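Local coordinates for peptide chain release factor subunit 1 (Aeropyrum pernix, PDB 3AGK), which probably directs the release of nascent polypeptides from the ribosome in response to the stop codons UAA, UAG and UGA, at residues G92-C97 / E115-F120. Numbering follows the deposited sequence.
Sequences GLVLFC and EPIRVF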
loop_
_atom_site.group_PDB
_atom_site.type_symbol
_atom_site.label_atom_id
_atom_site.label_comp_id
_atom_site.label_asym_id
_atom_site.label_seq_id
_atom_site.Cartn_x
_atom_site.Cartn_y
_atom_site.Cartn_z
ATOM N N GLY A 92 19.001 -14.151 -6.328
ATOM C CA GLY A 92 19.686 -13.488 -5.231
ATOM C C GLY A 92 19.260 -13.985 -3.858
ATOM O O GLY A 92 18.503 -14.963 -3.731
ATOM N N LEU A 93 19.756 -13.301 -2.827
ATOM C CA LEU A 93 19.458 -13.612 -1.431
ATOM C C LEU A 93 18.998 -12.362 -0.710
ATOM O O LEU A 93 19.426 -11.258 -1.051
ATOM C CB LEU A 93 20.725 -14.078 -0.729
ATOM C CG LEU A 93 21.168 -15.524 -0.673
ATOM C CD1 LEU A 93 22.489 -15.560 0.069
ATOM C CD2 LEU A 93 20.120 -16.352 0.050
ATOM N N VAL A 94 18.150 -12.520 0.302
ATOM C CA VAL A 94 17.930 -11.433 1.253
ATOM C C VAL A 94 17.940 -11.958 2.694
ATOM O O VAL A 94 17.394 -13.029 2.986
ATOM C CB VAL A 94 16.649 -10.600 0.964
ATOM C CG1 VAL A 94 16.206 -10.731 -0.489
ATOM C CG2 VAL A 94 15.541 -10.986 1.898
ATOM N N LEU A 95 18.588 -11.208 3.580
ATOM C CA LEU A 95 18.661 -11.557 4.995
ATOM C C LEU A 95 18.152 -10.437 5.887
ATOM O O LEU A 95 18.468 -9.280 5.654
ATOM C CB LEU A 95 20.103 -11.883 5.404
ATOM C CG LEU A 95 20.669 -13.251 5.004
ATOM C CD1 LEU A 95 21.156 -13.224 3.557
ATOM C CD2 LEU A 95 21.787 -13.695 5.942
ATOM N N PHE A 96 17.376 -10.787 6.911
ATOM C CA PHE A 96 17.066 -9.860 8.003
ATOM C C PHE A 96 17.433 -10.536 9.333
ATOM O O PHE A 96 17.046 -11.674 9.575
ATOM C CB PHE A 96 15.586 -9.484 7.990
ATOM C CG PHE A 96 15.113 -8.881 6.686
ATOM C CD1 PHE A 96 14.492 -9.663 5.724
ATOM C CD2 PHE A 96 15.275 -7.524 6.431
ATOM C CE1 PHE A 96 14.051 -9.103 4.525
ATOM C CE2 PHE A 96 14.833 -6.961 5.242
ATOM C CZ PHE A 96 14.220 -7.759 4.287
ATOM N N CYS A 97 18.206 -9.863 10.179
ATOM C CA CYS A 97 18.614 -10.450 11.456
ATOM C C CYS A 97 18.567 -9.406 12.560
ATOM O O CYS A 97 18.778 -8.223 12.310
ATOM C CB CYS A 97 20.036 -11.057 11.388
ATOM S SG CYS A 97 20.337 -12.222 10.034
ATOM N N GLU A 115 11.278 -12.634 -7.349
ATOM C CA GLU A 115 11.804 -11.691 -8.319
ATOM C C GLU A 115 13.310 -11.519 -8.114
ATOM O O GLU A 115 13.782 -11.467 -6.982
ATOM C CB GLU A 115 11.132 -10.332 -8.093
ATOM C CG GLU A 115 11.467 -9.683 -6.722
ATOM C CD GLU A 115 10.343 -9.796 -5.698
ATOM O OE1 GLU A 115 9.546 -10.747 -5.788
ATOM O OE2 GLU A 115 10.246 -8.936 -4.798
ATOM N N PRO A 116 14.073 -11.407 -9.210
ATOM C CA PRO A 116 15.519 -11.205 -9.070
ATOM C C PRO A 116 15.818 -9.796 -8.565
ATOM O O PRO A 116 15.340 -8.822 -9.139
ATOM C CB PRO A 116 16.049 -11.359 -10.503
ATOM C CG PRO A 116 14.891 -11.860 -11.318
ATOM C CD PRO A 116 13.650 -11.425 -10.616
ATOM N N ILE A 117 16.585 -9.688 -7.491
ATOM C CA ILE A 117 17.028 -8.381 -7.042
ATOM C C ILE A 117 18.243 -7.993 -7.878
ATOM O O ILE A 117 18.933 -8.869 -8.411
ATOM C CB ILE A 117 17.356 -8.398 -5.543
ATOM C CG1 ILE A 117 17.797 -9.794 -5.119
ATOM C CG2 ILE A 117 16.131 -8.045 -4.732
ATOM C CD1 ILE A 117 17.891 -9.954 -3.615
ATOM N N ARG A 118 18.494 -6.694 -8.021
ATOM C CA ARG A 118 19.602 -6.239 -8.854
ATOM C C ARG A 118 20.540 -5.303 -8.113
ATOM O O ARG A 118 21.719 -5.203 -8.460
ATOM C CB ARG A 118 19.101 -5.592 -10.149
ATOM C CG ARG A 118 19.364 -6.439 -11.399
ATOM C CD ARG A 118 18.974 -7.890 -11.147
ATOM N NE ARG A 118 19.368 -8.814 -12.213
ATOM C CZ ARG A 118 18.584 -9.166 -13.230
ATOM N NH1 ARG A 118 17.362 -8.661 -13.337
ATOM N NH2 ARG A 118 19.024 -10.020 -14.146
ATOM N N VAL A 119 20.020 -4.638 -7.084
ATOM C CA VAL A 119 20.809 -3.659 -6.337
ATOM C C VAL A 119 21.187 -4.145 -4.941
ATOM O O VAL A 119 20.331 -4.333 -4.068
ATOM C CB VAL A 119 20.119 -2.279 -6.260
ATOM C CG1 VAL A 119 18.623 -2.424 -6.110
ATOM C CG2 VAL A 119 20.715 -1.430 -5.117
ATOM N N PHE A 120 22.481 -4.364 -4.742
ATOM C CA PHE A 120 22.974 -4.759 -3.430
ATOM C C PHE A 120 22.562 -3.713 -2.417
ATOM O O PHE A 120 22.548 -2.526 -2.718
ATOM C CB PHE A 120 24.491 -4.910 -3.434
ATOM C CG PHE A 120 25.067 -5.203 -2.082
ATOM C CD1 PHE A 120 25.041 -6.483 -1.569
ATOM C CD2 PHE A 120 25.644 -4.195 -1.326
ATOM C CE1 PHE A 120 25.576 -6.766 -0.321
ATOM C CE2 PHE A 120 26.185 -4.467 -0.081
ATOM C CZ PHE A 120 26.152 -5.750 0.422
#
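I117 reaches out of the loop between strands 107-111 and 121-125 and lays its longer branch over the start of strand 93-98. The branch is stretched, with CD1 trans to CA across the CB-CG1 bond (chi2 -169°), which carries its terminal methyl past G92 to the next two residues. There CD1 meets the CG1 methyl of V94 at 3.6 Å, the two side chains crossing at a slant, and also rests 3.3 Å from the carbonyl O of L93, a van der Waals touch and not a polar bond. Nearer the root of the branch, I117 CG1 lies 4.2 Å from G92 CA. Since G92 has no side chain, the isoleucine passes alongside its backbone with nothing intervening. L93 directs its side chain the other way, onto L82 of helix 65-82 and M110. V94 also touches Y38 and F111, so the small apolar contact is continuous with side chains from both neighbouring strands. Thus the loop leading to the edge strand 121-125 packs on an inner strand of the four-stranded antiparallel sheet, within eRF1 domain 1, the N-terminal domain of the release factor.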